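Local atomic coordinates of 3-dehydroshikimate dehydratase (Pseudomonas putida, PDB entry 5HMQ), a protein that catalyses the dehydration of 3-dehydroshikimate to protocatechuate with the help of a divalent metal ion, in the breakdown of quinate and shikimate. Residues A323-H328 with F428-N433; K331-L336 with V344-P349; F300-V305 with L364-L369. All blocks are in the same frame, centred on the assembly; numbering follows the deposited sequence.

Contact 1 of 3, residues A323-H328 with F428-N433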
loop_
_atom_site.group_PDB
_atom_site.type_symbol
_atom_site.label_atom_id
_atom_site.label_comp_id
_atom_site.label_asym_id
_atom_site.label_seq_id
_atom_site.Cartn_x
_atom_site.Cartn_y
_atom_site.Cartn_z
ATOM N N ALA C 323 8.319 21.939 -32.604
ATOM C CA ALA C 323 7.525 22.812 -33.454
ATOM C C ALA C 323 6.043 22.564 -33.219
ATOM O O ALA C 323 5.625 21.432 -32.963
ATOM C CB ALA C 323 7.857 22.593 -34.931
ATOM N N GLU C 324 5.253 23.631 -33.290
ATOM C CA GLU C 324 3.799 23.510 -33.239
ATOM C C GLU C 324 3.322 22.895 -34.546
ATOM O O GLU C 324 3.148 23.591 -35.547
ATOM C CB GLU C 324 3.154 24.871 -33.009
ATOM C CG GLU C 324 3.578 25.558 -31.726
ATOM C CD GLU C 324 2.758 26.798 -31.435
ATOM O OE1 GLU C 324 1.645 26.657 -30.885
ATOM O OE2 GLU C 324 3.224 27.912 -31.756
ATOM N N ALA C 325 3.087 21.585 -34.540
ATOM C CA ALA C 325 2.745 20.905 -35.781
ATOM C C ALA C 325 1.296 21.120 -36.190
ATOM O O ALA C 325 0.934 20.771 -37.317
ATOM C CB ALA C 325 3.027 19.405 -35.656
ATOM N N GLY C 326 0.478 21.724 -35.333
ATOM C CA GLY C 326 -0.907 21.973 -35.681
ATOM C C GLY C 326 -1.889 21.689 -34.562
ATOM O O GLY C 326 -1.541 21.065 -33.556
ATOM N N LYS C 327 -3.123 22.152 -34.734
ATOM C CA LYS C 327 -4.177 21.996 -33.746
ATOM C C LYS C 327 -5.205 20.989 -34.246
ATOM O O LYS C 327 -5.393 20.819 -35.455
ATOM C CB LYS C 327 -4.859 23.342 -33.458
ATOM C CG LYS C 327 -5.962 23.292 -32.405
ATOM C CD LYS C 327 -6.321 24.679 -31.898
ATOM C CE LYS C 327 -7.546 24.630 -30.998
ATOM N NZ LYS C 327 -8.098 25.986 -30.723
ATOM N N HIS C 328 -5.840 20.295 -33.303
ATOM C CA HIS C 328 -6.947 19.411 -33.637
ATOM C C HIS C 328 -8.047 20.197 -34.343
ATOM O O HIS C 328 -8.252 21.386 -34.087
ATOM C CB HIS C 328 -7.490 18.755 -32.366
ATOM C CG HIS C 328 -8.328 17.541 -32.612
ATOM N ND1 HIS C 328 -9.691 17.605 -32.810
ATOM C CD2 HIS C 328 -8.000 16.228 -32.677
ATOM C CE1 HIS C 328 -10.166 16.386 -32.992
ATOM N NE2 HIS C 328 -9.161 15.532 -32.918
ATOM N N PHE C 428 -5.927 16.229 -37.289
ATOM C CA PHE C 428 -5.308 17.524 -37.057
ATOM C C PHE C 428 -5.251 18.330 -38.348
ATOM O O PHE C 428 -5.387 17.796 -39.453
ATOM C CB PHE C 428 -3.893 17.364 -36.488
ATOM C CG PHE C 428 -3.850 16.746 -35.117
ATOM C CD1 PHE C 428 -3.926 15.373 -34.957
ATOM C CD2 PHE C 428 -3.720 17.540 -33.990
ATOM C CE1 PHE C 428 -3.882 14.803 -33.697
ATOM C CE2 PHE C 428 -3.675 16.978 -32.731
ATOM C CZ PHE C 428 -3.756 15.607 -32.583
ATOM N N SER C 429 -5.010 19.624 -38.190
ATOM C CA SER C 429 -4.855 20.548 -39.308
ATOM C C SER C 429 -3.401 20.991 -39.225
ATOM O O SER C 429 -3.067 22.007 -38.612
ATOM C CB SER C 429 -5.826 21.723 -39.228
ATOM O OG SER C 429 -7.082 21.382 -39.790
ATOM N N LEU C 430 -2.541 20.193 -39.848
ATOM C CA LEU C 430 -1.104 20.321 -39.682
ATOM C C LEU C 430 -0.583 21.532 -40.446
ATOM O O LEU C 430 -0.940 21.751 -41.606
ATOM C CB LEU C 430 -0.421 19.037 -40.158
ATOM C CG LEU C 430 -0.653 17.793 -39.290
ATOM C CD1 LEU C 430 -0.112 16.553 -39.965
ATOM C CD2 LEU C 430 0.004 17.950 -37.938
ATOM N N ASP C 431 0.265 22.316 -39.788
ATOM C CA ASP C 431 0.926 23.459 -40.407
ATOM C C ASP C 431 2.187 22.941 -41.086
ATOM O O ASP C 431 3.198 22.663 -40.432
ATOM C CB ASP C 431 1.232 24.527 -39.361
ATOM C CG ASP C 431 1.857 25.787 -39.954
ATOM O OD1 ASP C 431 2.257 25.781 -41.137
ATOM O OD2 ASP C 431 1.925 26.802 -39.227
ATOM N N ASN C 432 2.127 22.811 -42.414
ATOM C CA ASN C 432 3.231 22.252 -43.190
ATOM C C ASN C 432 4.372 23.253 -43.341
ATOM O O ASN C 432 5.247 23.081 -44.198
ATOM C CB ASN C 432 2.743 21.789 -44.567
ATOM C CG ASN C 432 1.922 20.507 -44.501
ATOM O OD1 ASN C 432 1.998 19.755 -43.527
ATOM N ND2 ASN C 432 1.141 20.249 -45.544
ATOM N N ASN C 433 4.365 24.302 -42.518
ATOM C CA ASN C 433 5.507 25.198 -42.359
ATOM C C ASN C 433 6.133 25.129 -40.970
ATOM O O ASN C 433 6.916 26.016 -40.619
ATOM C CB ASN C 433 5.127 26.653 -42.663
ATOM C CG ASN C 433 4.684 26.860 -44.099
ATOM O OD1 ASN C 433 4.477 25.909 -44.851
ATOM N ND2 ASN C 433 4.556 28.124 -44.491
#
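His328 and Phe428 meet as a T-shaped pair: the edge of the imidazole points at one face of the phenyl ring, the centroids 5.4 Å apart and the planes at 78°. His328 CD2 stands over that face, displaced toward the rim. Phe428 CG lies beside its backbone N (chi1 -65°), which turns the ring in across strand 323-328, toward Val333 of the next strand, and sets CD2 3.5 Å from His328 N. The imidazole is steadied from its far atom, since ND1 is hydrogen-bonded to the backbone of Ser330 and Lys331. Leu430 brings its CD2 branch 3.0 Å from Ala325 O and, less closely, 4.1 Å from Ala325 CB; the small alanine lets the leucine reach the backbone. Gly326, extended with positive phi, has no side chain to hold the backbones apart, and its CA comes 3.6 Å from Ser429 O; Ala325 and Gly326 both face Leu335, a classic beta bulge. Two main-chain hydrogen bonds, Ser429 N to Lys327 O (3.0 Å) and Asp431 N to Ala325 O (3.0 Å), fix the antiparallel segments. The chemistry implies a lightly bonded edge strand, two main-chain bonds supplemented by the ring pair and the leucine contact.

Contact 2 of 3, residues K331-L336 with V344-P349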
loop_
_atom_site.group_PDB
_atom_site.type_symbol
_atom_site.label_atom_id
_atom_site.label_comp_id
_atom_site.label_asym_id
_atom_site.label_seq_id
_atom_site.Cartn_x
_atom_site.Cartn_y
_atom_site.Cartn_z
ATOM N N LYS C 331 -11.258 19.692 -31.437
ATOM C CA LYS C 331 -10.985 19.667 -30.007
ATOM C C LYS C 331 -9.826 20.593 -29.650
ATOM O O LYS C 331 -9.058 21.035 -30.508
ATOM C CB LYS C 331 -10.680 18.241 -29.543
ATOM C CG LYS C 331 -11.773 17.241 -29.874
ATOM C CD LYS C 331 -11.330 15.822 -29.574
ATOM C CE LYS C 331 -12.474 14.841 -29.757
ATOM N NZ LYS C 331 -12.037 13.439 -29.515
ATOM N N GLU C 332 -9.712 20.884 -28.352
ATOM C CA GLU C 332 -8.621 21.704 -27.823
ATOM C C GLU C 332 -7.400 20.813 -27.588
ATOM O O GLU C 332 -6.984 20.535 -26.461
ATOM C CB GLU C 332 -9.059 22.423 -26.556
ATOM C CG GLU C 332 -10.089 23.509 -26.813
ATOM C CD GLU C 332 -9.562 24.587 -27.743
ATOM O OE1 GLU C 332 -8.561 25.245 -27.387
ATOM O OE2 GLU C 332 -10.141 24.766 -28.837
ATOM N N VAL C 333 -6.809 20.382 -28.699
ATOM C CA VAL C 333 -5.712 19.421 -28.706
ATOM C C VAL C 333 -4.598 19.968 -29.584
ATOM O O VAL C 333 -4.824 20.268 -30.760
ATOM C CB VAL C 333 -6.167 18.043 -29.212
ATOM C CG1 VAL C 333 -4.974 17.152 -29.481
ATOM C CG2 VAL C 333 -7.093 17.383 -28.198
ATOM N N GLN C 334 -3.402 20.093 -29.019
ATOM C CA GLN C 334 -2.243 20.603 -29.732
ATOM C C GLN C 334 -1.230 19.492 -29.958
ATOM O O GLN C 334 -0.982 18.670 -29.069
ATOM C CB GLN C 334 -1.587 21.753 -28.967
ATOM C CG GLN C 334 -2.377 23.047 -29.005
ATOM C CD GLN C 334 -2.347 23.698 -30.374
ATOM O OE1 GLN C 334 -1.494 23.387 -31.204
ATOM N NE2 GLN C 334 -3.277 24.616 -30.612
ATOM N N LEU C 335 -0.657 19.472 -31.154
ATOM C CA LEU C 335 0.370 18.510 -31.524
ATOM C C LEU C 335 1.698 19.236 -31.675
ATOM O O LEU C 335 1.778 20.253 -32.375
ATOM C CB LEU C 335 0.002 17.792 -32.823
ATOM C CG LEU C 335 1.057 16.846 -33.396
ATOM C CD1 LEU C 335 1.322 15.703 -32.429
ATOM C CD2 LEU C 335 0.625 16.310 -34.749
ATOM N N LEU C 336 2.734 18.718 -31.020
ATOM C CA LEU C 336 4.084 19.242 -31.164
ATOM C C LEU C 336 5.006 18.123 -31.622
ATOM O O LEU C 336 4.817 16.954 -31.272
ATOM C CB LEU C 336 4.629 19.866 -29.867
ATOM C CG LEU C 336 4.065 21.228 -29.452
ATOM C CD1 LEU C 336 2.714 21.105 -28.761
ATOM C CD2 LEU C 336 5.068 22.036 -28.634
ATOM N N VAL C 344 1.325 15.111 -27.805
ATOM C CA VAL C 344 -0.044 15.598 -27.933
ATOM C C VAL C 344 -0.436 16.258 -26.616
ATOM O O VAL C 344 -0.400 15.617 -25.558
ATOM C CB VAL C 344 -1.008 14.454 -28.286
ATOM C CG1 VAL C 344 -2.438 14.965 -28.384
ATOM C CG2 VAL C 344 -0.559 13.735 -29.562
ATOM N N LEU C 345 -0.807 17.536 -26.672
ATOM C CA LEU C 345 -1.277 18.274 -25.504
ATOM C C LEU C 345 -2.803 18.297 -25.534
ATOM O O LEU C 345 -3.404 18.987 -26.363
ATOM C CB LEU C 345 -0.701 19.687 -25.478
ATOM C CG LEU C 345 0.824 19.823 -25.473
ATOM C CD1 LEU C 345 1.227 21.281 -25.309
ATOM C CD2 LEU C 345 1.441 18.968 -24.375
ATOM N N ASN C 346 -3.421 17.533 -24.637
ATOM C CA ASN C 346 -4.868 17.333 -24.625
ATOM C C ASN C 346 -5.468 18.239 -23.554
ATOM O O ASN C 346 -5.356 17.965 -22.356
ATOM C CB ASN C 346 -5.191 15.862 -24.380
ATOM C CG ASN C 346 -6.678 15.560 -24.444
ATOM O OD1 ASN C 346 -7.500 16.447 -24.669
ATOM N ND2 ASN C 346 -7.026 14.290 -24.266
ATOM N N ALA C 347 -6.097 19.330 -23.991
ATOM C CA ALA C 347 -6.780 20.255 -23.096
ATOM C C ALA C 347 -8.291 20.241 -23.286
ATOM O O ALA C 347 -8.979 21.133 -22.778
ATOM C CB ALA C 347 -6.241 21.675 -23.288
ATOM N N GLU C 348 -8.820 19.259 -24.003
ATOM C CA GLU C 348 -10.257 19.167 -24.235
ATOM C C GLU C 348 -10.978 18.819 -22.938
ATOM O O GLU C 348 -10.676 17.783 -22.332
ATOM C CB GLU C 348 -10.554 18.122 -25.307
ATOM C CG GLU C 348 -12.034 17.921 -25.612
ATOM C CD GLU C 348 -12.639 19.047 -26.439
ATOM O OE1 GLU C 348 -11.955 20.067 -26.674
ATOM O OE2 GLU C 348 -13.805 18.906 -26.863
ATOM N N PRO C 349 -11.919 19.635 -22.480
ATOM C CA PRO C 349 -12.625 19.336 -21.231
ATOM C C PRO C 349 -13.707 18.279 -21.428
ATOM O O PRO C 349 -14.095 17.938 -22.547
ATOM C CB PRO C 349 -13.232 20.688 -20.845
ATOM C CG PRO C 349 -13.469 21.362 -22.153
ATOM C CD PRO C 349 -12.352 20.917 -23.066
#
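Glu348 uses its carboxylate as a substitute for a strand carbonyl: OE1 accepts the backbone N-H of Glu332 at 2.9 Å, in a nearly straight bond (169°) that arrives from above the carboxylate plane. The side chain leaves its backbone with CG anti to the backbone N (chi1 179°) and then bends at chi2, which swings the acid across to the other segment. There it crosses Lys331 at about a right angle, with OE1 3.6 Å from Lys331 CB. Glu332 centres an inverse gamma turn, where the regular ladder ends, although Glu332 O still receives Ala347 N at 2.9 Å. In the facing segment Asn346 OD1 accepts Glu348 N in an Asx turn, which is consistent with holding Glu348 in place, while Asn346 ND2 is hydrogen-bonded to Glu302.

Beyond the turn the ladder is regular. Gln334 and Leu345 form a hydrogen-bonded pair, Gln334 N to Leu345 O at 2.9 Å and Leu345 N to Gln334 O at 2.7 Å. Val333 and Val344 lie on one face of the sheet, where their CG1 methyls press together at 3.5 Å; branched at CB, valine suits an extended backbone and fills this buried face. On the other face Leu336 and Leu345 meet through their CD1 methyls, 3.8 Å apart.

The charged ends turn elsewhere, Lys331 to Glu397 and Glu332 to Lys327. The contact is the open end of the beta hairpin 333-338/341-346, flanked by strand 323-328 on one side and strand 295-304 on the other. Helix 307-319 packs over Leu336 and Leu345 through Leu313 and Leu317, while Val333 and Leu335 rest on Phe428 of the edge strand.

Contact 3 of 3, residues F300-V305 with L364-L369; sequences FLEFAV and LCATAL
Ala368 sets its methyl squarely over the ring of Phe300, CB 3.4 Å from the ring centroid and only 12° off the normal, a close CH-pi contact. Phe300 adopts the crowded first torsion, CG between N and the carbonyl carbon (chi1 62°), which folds the ring across toward the neighbouring strand; a side chain as small as alanine's can sit this close to the ring face. On the same face the extended side chain of Glu302 runs past Cys365 and Ala366, its CG 3.6 Å from Cys365 SG.

The ladder is tight at Ala368 N to Phe300 O (2.9 Å) and at Glu302 N to Ala366 O (3.0 Å), but Phe300 N to Ala368 O is weak. At a classic beta bulge Cys365 and Ala366 both face Glu302: Glu302 O takes Cys365 N at 3.0 Å, in the carbonyl plane, and Ala366 N only weakly.

On the other face Leu364, the partly exposed residue of the contact, holds CD1 4.2 Å from the centroid of the Phe303 ring, a more distant CH-pi contact. The same methyl lies 3.2 Å from Glu302 O and 3.7 Å from Leu301 CB. Leu301 and Thr367 lie side by side, pointing toward strand 440-450, where Met446 meets both and Leu364.

Glu302 is the one acid of the two segments, and it is buried. Tyr412 and Asn346 hydrogen-bond its carboxylate oxygens. Burial would tend to favour the protonated form, whereas the amide N-H of Asn346 would stabilise the carboxylate, so the net shift is uncertain.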
loop_
_atom_site.group_PDB
_atom_site.type_symbol
_atom_site.label_atom_id
_atom_site.label_comp_id
_atom_site.label_asym_id
_atom_site.label_seq_id
_atom_site.Cartn_x
_atom_site.Cartn_y
_atom_site.Cartn_z
ATOM N N PHE C 300 3.405 8.435 -29.929
ATOM C CA PHE C 300 3.264 9.765 -29.354
ATOM C C PHE C 300 3.002 9.660 -27.859
ATOM O O PHE C 300 2.585 8.617 -27.348
ATOM C CB PHE C 300 2.160 10.585 -30.047
ATOM C CG PHE C 300 0.771 10.003 -29.926
ATOM C CD1 PHE C 300 0.035 10.138 -28.756
ATOM C CD2 PHE C 300 0.182 9.367 -31.008
ATOM C CE1 PHE C 300 -1.241 9.615 -28.658
ATOM C CE2 PHE C 300 -1.096 8.850 -30.918
ATOM C CZ PHE C 300 -1.808 8.970 -29.741
ATOM N N LEU C 301 3.272 10.763 -27.169
ATOM C CA LEU C 301 2.907 10.948 -25.774
ATOM C C LEU C 301 1.694 11.863 -25.705
ATOM O O LEU C 301 1.619 12.861 -26.428
ATOM C CB LEU C 301 4.066 11.553 -24.978
ATOM C CG LEU C 301 5.395 10.793 -24.956
ATOM C CD1 LEU C 301 6.428 11.549 -24.135
ATOM C CD2 LEU C 301 5.207 9.390 -24.404
ATOM N N GLU C 302 0.733 11.507 -24.857
ATOM C CA GLU C 302 -0.472 12.303 -24.653
ATOM C C GLU C 302 -0.478 12.834 -23.224
ATOM O O GLU C 302 -0.489 12.051 -22.268
ATOM C CB GLU C 302 -1.735 11.487 -24.929
ATOM C CG GLU C 302 -3.020 12.298 -24.810
ATOM C CD GLU C 302 -4.275 11.470 -25.035
ATOM O OE1 GLU C 302 -4.157 10.253 -25.292
ATOM O OE2 GLU C 302 -5.384 12.041 -24.952
ATOM N N PHE C 303 -0.467 14.155 -23.084
ATOM C CA PHE C 303 -0.481 14.805 -21.782
ATOM C C PHE C 303 -1.861 15.376 -21.490
ATOM O O PHE C 303 -2.508 15.952 -22.370
ATOM C CB PHE C 303 0.562 15.923 -21.705
ATOM C CG PHE C 303 1.971 15.434 -21.530
ATOM C CD1 PHE C 303 2.760 15.133 -22.629
ATOM C CD2 PHE C 303 2.510 15.286 -20.262
ATOM C CE1 PHE C 303 4.061 14.686 -22.462
ATOM C CE2 PHE C 303 3.808 14.842 -20.088
ATOM C CZ PHE C 303 4.585 14.541 -21.190
ATOM N N ALA C 304 -2.305 15.214 -20.246
ATOM C CA ALA C 304 -3.570 15.765 -19.785
ATOM C C ALA C 304 -3.295 17.102 -19.111
ATOM O O ALA C 304 -2.567 17.160 -18.114
ATOM C CB ALA C 304 -4.268 14.809 -18.819
ATOM N N VAL C 305 -3.876 18.169 -19.656
ATOM C CA VAL C 305 -3.625 19.533 -19.206
ATOM C C VAL C 305 -4.897 20.349 -19.399
ATOM O O VAL C 305 -5.835 19.927 -20.077
ATOM C CB VAL C 305 -2.459 20.199 -19.976
ATOM C CG1 VAL C 305 -1.117 19.601 -19.578
ATOM C CG2 VAL C 305 -2.679 20.067 -21.478
ATOM N N LEU C 364 1.076 12.543 -17.791
ATOM C CA LEU C 364 0.970 11.694 -18.971
ATOM C C LEU C 364 -0.233 10.777 -18.798
ATOM O O LEU C 364 -0.224 9.879 -17.949
ATOM C CB LEU C 364 2.246 10.885 -19.173
ATOM C CG LEU C 364 2.297 10.031 -20.441
ATOM C CD1 LEU C 364 2.444 10.911 -21.670
ATOM C CD2 LEU C 364 3.426 9.017 -20.370
ATOM N N CYS C 365 -1.274 11.004 -19.593
ATOM C CA CYS C 365 -2.483 10.204 -19.497
ATOM C C CYS C 365 -2.505 9.043 -20.479
ATOM O O CYS C 365 -3.354 8.156 -20.340
ATOM C CB CYS C 365 -3.723 11.080 -19.711
ATOM S SG CYS C 365 -3.871 11.798 -21.358
ATOM N N ALA C 366 -1.610 9.023 -21.463
ATOM C CA ALA C 366 -1.586 7.923 -22.416
ATOM C C ALA C 366 -0.277 7.931 -23.187
ATOM O O ALA C 366 0.367 8.973 -23.342
ATOM C CB ALA C 366 -2.768 7.998 -23.385
ATOM N N THR C 367 0.103 6.750 -23.668
ATOM C CA THR C 367 1.253 6.575 -24.542
ATOM C C THR C 367 0.844 5.698 -25.711
ATOM O O THR C 367 0.324 4.595 -25.509
ATOM C CB THR C 367 2.437 5.938 -23.809
ATOM O OG1 THR C 367 2.856 6.792 -22.740
ATOM C CG2 THR C 367 3.601 5.720 -24.764
ATOM N N ALA C 368 1.060 6.196 -26.926
ATOM C CA ALA C 368 0.874 5.388 -28.122
ATOM C C ALA C 368 2.182 4.692 -28.464
ATOM O O ALA C 368 3.225 5.344 -28.602
ATOM C CB ALA C 368 0.400 6.234 -29.302
ATOM N N LEU C 369 2.125 3.370 -28.587
ATOM C CA LEU C 369 3.288 2.566 -28.924
ATOM C C LEU C 369 3.235 2.185 -30.398
ATOM O O LEU C 369 2.167 1.849 -30.925
ATOM C CB LEU C 369 3.327 1.308 -28.056
ATOM C CG LEU C 369 3.064 1.497 -26.567
ATOM C CD1 LEU C 369 2.854 0.131 -25.921
ATOM C CD2 LEU C 369 4.196 2.269 -25.880
#

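In the fold
All three contacts belong to one mixed sheet of the C-terminal dioxygenase-like domain. Contact 3 lies toward its middle and contact 1 at its 428-430 edge, their centres 18 Å apart; contact 2 comes between, 10 Å from contact 3 and 12 Å from contact 1. Strand 333-338 bonds to strand 323-328 (Ala325 N to Leu335 O, 2.9 Å), and strand 341-346 to strand 295-304 (Val344 N to Leu301 O, 2.7 Å). Contact 3 alone approaches an annotated site: the side chain of Leu301 is about 13 Å from the magnesium ion held by His445, His523 and Glu601. The catalytic metal site, at Glu136, Asp167, Gln193 and Glu241, belongs to the separate N-terminal TIM barrel.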